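S-adenosylmethionine:tRNA ribosyltransferase-isomerase (Thermotoga maritima, PDB 1VKY) probably transfers and isomerises the ribose moiety of S-adenosylmethionine onto the 7-aminomethyl group of preQ1 in tRNA, yielding epoxyqueuosine in the queuosine pathway. Local coordinates at residues B[16-21]-B[310-315]; B[301-306]-B[325-330]. All blocks are in the same frame, centred on the assembly; numbering follows the deposited sequence.

Interaction 1 (B[16-21]-B[310-315])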
ATOM      1  N   SER B  16     -14.136 -17.380 -16.468  1.00 57.99           N
ATOM      2  CA  SER B  16     -14.048 -17.960 -15.093  1.00 56.41           C
ATOM      3  C   SER B  16     -15.349 -17.762 -14.325  1.00 53.10           C
ATOM      4  O   SER B  16     -16.005 -16.705 -14.385  1.00 46.40           O
ATOM      5  CB  SER B  16     -12.863 -17.346 -14.293  1.00 59.33           C
ATOM      6  OG  SER B  16     -12.730 -17.884 -12.951  1.00 62.13           O
ATOM      7  N   GLU B  17     -15.681 -18.790 -13.557  1.00 51.83           N
ATOM      8  CA  GLU B  17     -16.755 -18.715 -12.563  1.00 50.96           C
ATOM      9  C   GLU B  17     -16.478 -17.691 -11.455  1.00 47.80           C
ATOM     10  O   GLU B  17     -17.413 -17.271 -10.762  1.00 46.96           O
ATOM     11  CB  GLU B  17     -16.963 -20.091 -11.916  1.00 54.10           C
ATOM     12  CG  GLU B  17     -18.178 -20.857 -12.414  1.00 60.16           C
ATOM     13  CD  GLU B  17     -18.955 -21.451 -11.257  1.00 74.09           C
ATOM     14  OE1 GLU B  17     -20.147 -21.097 -11.088  1.00 81.43           O
ATOM     15  OE2 GLU B  17     -18.359 -22.255 -10.502  1.00 80.57           O
ATOM     16  N   PHE B  18     -15.206 -17.303 -11.293  1.00 42.38           N
ATOM     17  CA  PHE B  18     -14.798 -16.346 -10.244  1.00 39.56           C
ATOM     18  C   PHE B  18     -14.439 -14.962 -10.786  1.00 38.53           C
ATOM     19  O   PHE B  18     -13.924 -14.082 -10.094  1.00 33.51           O
ATOM     20  CB  PHE B  18     -13.666 -16.977  -9.435  1.00 39.11           C
ATOM     21  CG  PHE B  18     -14.076 -18.256  -8.781  1.00 34.17           C
ATOM     22  CD1 PHE B  18     -13.803 -19.476  -9.381  1.00 30.77           C
ATOM     23  CD2 PHE B  18     -14.805 -18.241  -7.598  1.00 33.64           C
ATOM     24  CE1 PHE B  18     -14.182 -20.634  -8.805  1.00 36.18           C
ATOM     25  CE2 PHE B  18     -15.198 -19.420  -7.026  1.00 32.32           C
ATOM     26  CZ  PHE B  18     -14.888 -20.615  -7.634  1.00 36.63           C
ATOM     27  N   ASP B  19     -14.772 -14.744 -12.047  1.00 39.15           N
ATOM     28  CA  ASP B  19     -14.574 -13.452 -12.644  1.00 40.52           C
ATOM     29  C   ASP B  19     -15.757 -12.592 -12.238  1.00 39.71           C
ATOM     30  O   ASP B  19     -16.853 -13.095 -12.036  1.00 40.21           O
ATOM     31  CB  ASP B  19     -14.531 -13.600 -14.161  1.00 40.98           C
ATOM     32  CG  ASP B  19     -13.782 -12.502 -14.824  1.00 48.19           C
ATOM     33  OD1 ASP B  19     -13.081 -11.708 -14.144  1.00 41.14           O
ATOM     34  OD2 ASP B  19     -13.830 -12.362 -16.052  1.00 57.06           O
ATOM     35  N   TYR B  20     -15.534 -11.298 -12.074  1.00 36.79           N
ATOM     36  CA  TYR B  20     -16.625 -10.362 -11.879  1.00 34.49           C
ATOM     37  C   TYR B  20     -16.050  -9.031 -12.298  1.00 33.50           C
ATOM     38  O   TYR B  20     -14.847  -8.910 -12.413  1.00 33.52           O
ATOM     39  CB  TYR B  20     -17.115 -10.347 -10.418  1.00 34.79           C
ATOM     40  CG  TYR B  20     -16.123  -9.781  -9.426  1.00 32.99           C
ATOM     41  CD1 TYR B  20     -16.170  -8.432  -9.070  1.00 28.99           C
ATOM     42  CD2 TYR B  20     -15.136 -10.608  -8.816  1.00 32.49           C
ATOM     43  CE1 TYR B  20     -15.257  -7.897  -8.130  1.00 25.09           C
ATOM     44  CE2 TYR B  20     -14.217 -10.071  -7.867  1.00 27.44           C
ATOM     45  CZ  TYR B  20     -14.284  -8.710  -7.571  1.00 27.34           C
ATOM     46  OH  TYR B  20     -13.435  -8.139  -6.688  1.00 28.14           O
ATOM     47  N   GLU B  21     -16.897  -8.049 -12.563  1.00 34.37           N
ATOM     48  CA  GLU B  21     -16.432  -6.788 -13.108  1.00 35.46           C
ATOM     49  C   GLU B  21     -16.150  -5.847 -11.975  1.00 33.41           C
ATOM     50  O   GLU B  21     -17.060  -5.471 -11.255  1.00 34.69           O
ATOM     51  CB  GLU B  21     -17.485  -6.157 -14.055  1.00 38.73           C
ATOM     52  N   LEU B 310      -7.779 -16.277  -3.623  1.00 27.83           N
ATOM     53  CA  LEU B 310      -8.398 -15.879  -2.354  1.00 28.42           C
ATOM     54  C   LEU B 310      -9.924 -15.802  -2.470  1.00 27.40           C
ATOM     55  O   LEU B 310     -10.634 -16.146  -1.552  1.00 24.64           O
ATOM     56  CB  LEU B 310      -7.825 -14.550  -1.841  1.00 28.00           C
ATOM     57  CG  LEU B 310      -6.301 -14.578  -1.603  1.00 37.53           C
ATOM     58  CD1 LEU B 310      -5.816 -13.295  -0.968  1.00 46.52           C
ATOM     59  CD2 LEU B 310      -5.940 -15.733  -0.699  1.00 41.95           C
ATOM     60  N   LEU B 311     -10.413 -15.322  -3.597  1.00 25.64           N
ATOM     61  CA  LEU B 311     -11.846 -15.311  -3.866  1.00 27.17           C
ATOM     62  C   LEU B 311     -12.387 -16.736  -3.920  1.00 24.93           C
ATOM     63  O   LEU B 311     -13.475 -17.044  -3.390  1.00 25.86           O
ATOM     64  CB  LEU B 311     -12.150 -14.536  -5.187  1.00 27.60           C
ATOM     65  CG  LEU B 311     -13.606 -14.496  -5.588  1.00 29.83           C
ATOM     66  CD1 LEU B 311     -14.492 -14.022  -4.422  1.00 37.29           C
ATOM     67  CD2 LEU B 311     -13.769 -13.623  -6.849  1.00 32.74           C
ATOM     68  N   MET B 312     -11.624 -17.645  -4.501  1.00 24.09           N
ATOM     69  CA  MET B 312     -12.039 -19.055  -4.524  1.00 25.42           C
ATOM     70  C   MET B 312     -12.150 -19.638  -3.091  1.00 26.49           C
ATOM     71  O   MET B 312     -13.071 -20.389  -2.787  1.00 23.40           O
ATOM     72  CB  MET B 312     -11.079 -19.906  -5.347  1.00 27.47           C
ATOM     73  CG  MET B 312     -11.022 -19.547  -6.844  1.00 28.22           C
ATOM     74  SD  MET B 312      -9.582 -20.347  -7.583  1.00 30.84           S
ATOM     75  CE  MET B 312      -9.647 -19.519  -9.191  1.00 36.40           C
ATOM     76  N   LEU B 313     -11.225 -19.269  -2.210  1.00 25.51           N
ATOM     77  CA  LEU B 313     -11.280 -19.748  -0.815  1.00 22.33           C
ATOM     78  C   LEU B 313     -12.517 -19.193  -0.113  1.00 22.68           C
ATOM     79  O   LEU B 313     -13.232 -19.916   0.547  1.00 22.30           O
ATOM     80  CB  LEU B 313     -10.018 -19.316  -0.087  1.00 25.25           C
ATOM     81  CG  LEU B 313      -9.773 -19.675   1.384  1.00 24.41           C
ATOM     82  CD1 LEU B 313      -8.263 -19.575   1.694  1.00 29.25           C
ATOM     83  CD2 LEU B 313     -10.557 -18.788   2.316  1.00 28.92           C
ATOM     84  N   VAL B 314     -12.757 -17.892  -0.216  1.00 23.86           N
ATOM     85  CA  VAL B 314     -13.919 -17.298   0.423  1.00 26.52           C
ATOM     86  C   VAL B 314     -15.231 -17.856  -0.151  1.00 25.67           C
ATOM     87  O   VAL B 314     -16.206 -18.080   0.573  1.00 24.60           O
ATOM     88  CB  VAL B 314     -13.879 -15.748   0.336  1.00 27.47           C
ATOM     89  CG1 VAL B 314     -15.090 -15.174   0.921  1.00 36.06           C
ATOM     90  CG2 VAL B 314     -12.662 -15.237   1.093  1.00 27.36           C
ATOM     91  N   ALA B 315     -15.259 -18.118  -1.449  1.00 23.49           N
ATOM     92  CA  ALA B 315     -16.416 -18.759  -2.065  1.00 26.30           C
ATOM     93  C   ALA B 315     -16.661 -20.146  -1.456  1.00 26.95           C
ATOM     94  O   ALA B 315     -17.803 -20.530  -1.192  1.00 27.58           O
ATOM     95  CB  ALA B 315     -16.185 -18.866  -3.595  1.00 27.84           C
TER
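F18 meets helix 309-318 through M312 and A315, and most of the contact is apolar. The M312 methylene CG sits almost over the middle of the F18 ring, 3.7 Å from its centroid and 10° off the ring normal, a CH-pi contact. Beyond CG the M312 chain runs on extended, which carries SD on to 5.0 Å from the same F18 centroid, still above that face: a longer Met-aromatic contact. At the ring's edge, near its plane, F18 CE2 touches A315 CB at 3.6 Å, one helical turn on from L311. With CG anti to the backbone N (chi1 178°), L311 extends away from the helix, and its CD2 methyl reaches between the two aromatic residues, 3.3 Å from F18 O and 3.7 Å from the edge atom CE2 of Y20.

S16 OG accepts from F18 N at 3.0 Å, an ST turn that shapes the type I beta turn from S16 to D19. Y20 OH bonds to H304 O and D19 forms a salt bridge with R307, fastening the loop to 304-307.

An alanine in place of F18 would probably leave M312 CG and A315 CB without the ring they pack on and open a gap between the turn and the helix. Toward the helix the contact thus rests on apolar packing, which is not directional, while polar bonds shape the turn and fasten it to the chain before the helix.

Interaction 2 (B[301-306]-B[325-330])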
ATOM      1  N   THR B 301     -12.251 -11.054   6.432  1.00 22.80           N
ATOM      2  CA  THR B 301     -11.352 -10.997   5.304  1.00 24.85           C
ATOM      3  C   THR B 301     -11.620  -9.767   4.419  1.00 25.47           C
ATOM      4  O   THR B 301     -12.658  -9.137   4.508  1.00 26.71           O
ATOM      5  CB  THR B 301     -11.494 -12.290   4.500  1.00 27.58           C
ATOM      6  OG1 THR B 301     -10.512 -12.327   3.443  1.00 25.75           O
ATOM      7  CG2 THR B 301     -12.845 -12.362   3.801  1.00 28.48           C
ATOM      8  N   ASN B 302     -10.660  -9.447   3.554  1.00 26.09           N
ATOM      9  CA  ASN B 302     -10.824  -8.340   2.599  1.00 27.03           C
ATOM     10  C   ASN B 302     -11.652  -8.756   1.415  1.00 29.06           C
ATOM     11  O   ASN B 302     -12.090  -9.901   1.315  1.00 26.70           O
ATOM     12  CB  ASN B 302      -9.441  -7.813   2.150  1.00 30.32           C
ATOM     13  CG  ASN B 302      -8.630  -7.176   3.303  1.00 34.95           C
ATOM     14  OD1 ASN B 302      -9.185  -6.654   4.275  1.00 40.34           O
ATOM     15  ND2 ASN B 302      -7.310  -7.238   3.181  1.00 41.36           N
ATOM     16  N   PHE B 303     -11.937  -7.779   0.550  1.00 26.82           N
ATOM     17  CA  PHE B 303     -12.540  -8.021  -0.761  1.00 26.38           C
ATOM     18  C   PHE B 303     -11.449  -8.356  -1.770  1.00 26.44           C
ATOM     19  O   PHE B 303     -10.544  -7.560  -1.982  1.00 28.12           O
ATOM     20  CB  PHE B 303     -13.351  -6.809  -1.190  1.00 27.58           C
ATOM     21  CG  PHE B 303     -14.673  -6.731  -0.524  1.00 23.80           C
ATOM     22  CD1 PHE B 303     -14.821  -6.108   0.660  1.00 29.49           C
ATOM     23  CD2 PHE B 303     -15.773  -7.344  -1.099  1.00 24.91           C
ATOM     24  CE1 PHE B 303     -16.073  -6.033   1.268  1.00 29.34           C
ATOM     25  CE2 PHE B 303     -16.995  -7.311  -0.509  1.00 25.80           C
ATOM     26  CZ  PHE B 303     -17.157  -6.642   0.681  1.00 24.42           C
ATOM     27  N   HIS B 304     -11.537  -9.538  -2.383  1.00 26.34           N
ATOM     28  CA  HIS B 304     -10.457 -10.056  -3.207  1.00 25.95           C
ATOM     29  C   HIS B 304     -10.723  -9.781  -4.673  1.00 25.77           C
ATOM     30  O   HIS B 304     -11.820  -9.458  -5.044  1.00 27.07           O
ATOM     31  CB  HIS B 304     -10.254 -11.536  -2.919  1.00 26.76           C
ATOM     32  CG  HIS B 304     -10.090 -11.833  -1.445  1.00 27.97           C
ATOM     33  ND1 HIS B 304      -8.994 -11.413  -0.726  1.00 27.47           N
ATOM     34  CD2 HIS B 304     -10.923 -12.420  -0.549  1.00 25.82           C
ATOM     35  CE1 HIS B 304      -9.137 -11.761   0.544  1.00 33.80           C
ATOM     36  NE2 HIS B 304     -10.299 -12.375   0.678  1.00 29.46           N
ATOM     37  N   LEU B 305      -9.699  -9.923  -5.509  1.00 26.19           N
ATOM     38  CA  LEU B 305      -9.797  -9.535  -6.899  1.00 26.61           C
ATOM     39  C   LEU B 305     -10.460 -10.631  -7.731  1.00 29.29           C
ATOM     40  O   LEU B 305     -10.391 -11.837  -7.358  1.00 27.40           O
ATOM     41  CB  LEU B 305      -8.367  -9.234  -7.403  1.00 29.74           C
ATOM     42  CG  LEU B 305      -7.573  -8.112  -6.684  1.00 34.76           C
ATOM     43  CD1 LEU B 305      -6.086  -8.121  -7.068  1.00 43.58           C
ATOM     44  CD2 LEU B 305      -8.208  -6.760  -7.015  1.00 39.18           C
ATOM     45  N   PRO B 306     -11.055 -10.242  -8.868  1.00 29.87           N
ATOM     46  CA  PRO B 306     -11.577 -11.193  -9.828  1.00 28.18           C
ATOM     47  C   PRO B 306     -10.596 -12.293 -10.117  1.00 30.68           C
ATOM     48  O   PRO B 306      -9.380 -12.060 -10.260  1.00 28.87           O
ATOM     49  CB  PRO B 306     -11.811 -10.344 -11.096  1.00 33.73           C
ATOM     50  CG  PRO B 306     -12.056  -8.951 -10.593  1.00 26.63           C
ATOM     51  CD  PRO B 306     -11.245  -8.847  -9.332  1.00 29.58           C
ATOM     52  N   GLU B 325     -22.949 -13.016  -5.387  1.00 31.11           N
ATOM     53  CA  GLU B 325     -24.032 -12.045  -5.168  1.00 30.40           C
ATOM     54  C   GLU B 325     -23.533 -10.901  -4.254  1.00 28.35           C
ATOM     55  O   GLU B 325     -23.685  -9.721  -4.553  1.00 26.11           O
ATOM     56  CB  GLU B 325     -25.240 -12.811  -4.576  1.00 32.27           C
ATOM     57  CG  GLU B 325     -26.349 -11.990  -3.942  1.00 38.40           C
ATOM     58  CD  GLU B 325     -27.565 -12.842  -3.527  1.00 45.24           C
ATOM     59  OE1 GLU B 325     -27.402 -13.895  -2.826  1.00 62.64           O
ATOM     60  N   ALA B 326     -22.861 -11.251  -3.165  1.00 25.89           N
ATOM     61  CA  ALA B 326     -22.296 -10.251  -2.235  1.00 27.78           C
ATOM     62  C   ALA B 326     -21.287  -9.320  -2.922  1.00 27.06           C
ATOM     63  O   ALA B 326     -21.248  -8.110  -2.664  1.00 27.99           O
ATOM     64  CB  ALA B 326     -21.641 -10.954  -1.042  1.00 27.15           C
ATOM     65  N   TYR B 327     -20.423  -9.889  -3.751  1.00 26.66           N
ATOM     66  CA  TYR B 327     -19.437  -9.075  -4.468  1.00 27.63           C
ATOM     67  C   TYR B 327     -20.088  -8.153  -5.512  1.00 31.04           C
ATOM     68  O   TYR B 327     -19.652  -7.014  -5.716  1.00 31.29           O
ATOM     69  CB  TYR B 327     -18.397  -9.951  -5.155  1.00 27.51           C
ATOM     70  CG  TYR B 327     -17.223 -10.257  -4.281  1.00 24.63           C
ATOM     71  CD1 TYR B 327     -17.385 -10.958  -3.090  1.00 24.24           C
ATOM     72  CD2 TYR B 327     -15.938  -9.851  -4.634  1.00 25.69           C
ATOM     73  CE1 TYR B 327     -16.256 -11.268  -2.285  1.00 24.54           C
ATOM     74  CE2 TYR B 327     -14.826 -10.129  -3.828  1.00 27.05           C
ATOM     75  CZ  TYR B 327     -14.994 -10.843  -2.658  1.00 24.48           C
ATOM     76  OH  TYR B 327     -13.889 -11.142  -1.877  1.00 27.50           O
ATOM     77  N   ARG B 328     -21.146  -8.630  -6.161  1.00 31.24           N
ATOM     78  CA  ARG B 328     -21.867  -7.740  -7.083  1.00 32.41           C
ATOM     79  C   ARG B 328     -22.506  -6.568  -6.332  1.00 29.92           C
ATOM     80  O   ARG B 328     -22.462  -5.419  -6.798  1.00 28.94           O
ATOM     81  CB  ARG B 328     -22.893  -8.538  -7.865  1.00 34.60           C
ATOM     82  CG  ARG B 328     -22.280  -9.317  -9.042  1.00 40.66           C
ATOM     83  CD  ARG B 328     -23.337  -9.839 -10.032  1.00 41.36           C
ATOM     84  NE  ARG B 328     -24.182 -10.835  -9.383  1.00 43.98           N
ATOM     85  CZ  ARG B 328     -23.879 -12.115  -9.223  1.00 44.21           C
ATOM     86  NH1 ARG B 328     -22.739 -12.620  -9.694  1.00 47.65           N
ATOM     87  NH2 ARG B 328     -24.740 -12.900  -8.589  1.00 43.07           N
ATOM     88  N   GLU B 329     -23.087  -6.842  -5.154  1.00 28.86           N
ATOM     89  CA  GLU B 329     -23.610  -5.777  -4.278  1.00 29.43           C
ATOM     90  C   GLU B 329     -22.534  -4.813  -3.780  1.00 30.48           C
ATOM     91  O   GLU B 329     -22.783  -3.594  -3.662  1.00 27.82           O
ATOM     92  CB  GLU B 329     -24.357  -6.343  -3.053  1.00 29.26           C
ATOM     93  CG  GLU B 329     -25.879  -6.407  -3.157  1.00 45.97           C
ATOM     94  CD  GLU B 329     -26.570  -5.057  -3.486  1.00 51.98           C
ATOM     95  OE1 GLU B 329     -27.039  -4.892  -4.630  1.00 59.99           O
ATOM     96  OE2 GLU B 329     -26.675  -4.158  -2.617  1.00 49.46           O
ATOM     97  N   ALA B 330     -21.345  -5.331  -3.482  1.00 27.85           N
ATOM     98  CA  ALA B 330     -20.238  -4.467  -3.064  1.00 29.08           C
ATOM     99  C   ALA B 330     -19.822  -3.475  -4.160  1.00 28.79           C
ATOM    100  O   ALA B 330     -19.586  -2.304  -3.878  1.00 27.68           O
ATOM    101  CB  ALA B 330     -19.038  -5.283  -2.617  1.00 29.64           C
TER
HETATM  102  O   HOH W   1     -14.178 -11.555   0.717  1.00 28.64           O
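The rings of F303 and Y327 meet edge-to-face: F303 turns its edge toward a face of Y327, with centroids 5.2 Å apart and planes at 59°. F303 CD2 stands above the rim of that face, 3.9 Å from Y327 CZ. In the plane of the Y327 ring, at its edge, lies the carbonyl oxygen of H304, 3.3 Å from Y327 CE2. The imidazole of H304 has N302 O above one face, offset toward the rim, and T301 OG1 at its edge, where H304 NE2 donates to it at 2.8 Å, nearly in the ring plane. That bond probably fixes the rotation of the imidazole. F303 CE2 also packs on A330 CB at 3.6 Å, about one helical turn on from Y327.

The phenol oxygen is the polar centre. H304 N donates to Y327 OH at 2.9 Å in an almost straight bond (174°), and a water bonded to the same hydroxyl donates to N302 O. Backbone and water thus satisfy a hydroxyl that belongs to a buried residue.

Around the pair, F303 also meets the rings of Y335 and F337, and Y20 packs edge-to-face on Y327. T301 OG1 and N302 N bind an unidentified ligand, probably from the crystallisation liquor, which may mark a pocket here. The contact is characteristic of an alpha/beta layer: helix 320-332 lies against the mixed sheet, and its tyrosine is tied to the main chain at H304, in the segment that follows strand 298-302 toward helix 309-318.

The two contacts lie side by side, centres about 8 Å apart and on the same side of the chain's centre, roughly 21 Å from it. In chain order, 16-21 comes first, then 301-306, 310-315 and 325-330, so the pairings cross. Strand 298-302 of the mixed nine-stranded sheet leads into helix 309-318, which helix 320-332 follows directly. Interaction 1 adds the N-terminal loop to the first of these helices; interaction 2 joins the loop leaving the strand to the second. Y20 and H304 physically connect them, so the start of the modelled chain and its C-terminal region form one continuous, largely buried patch.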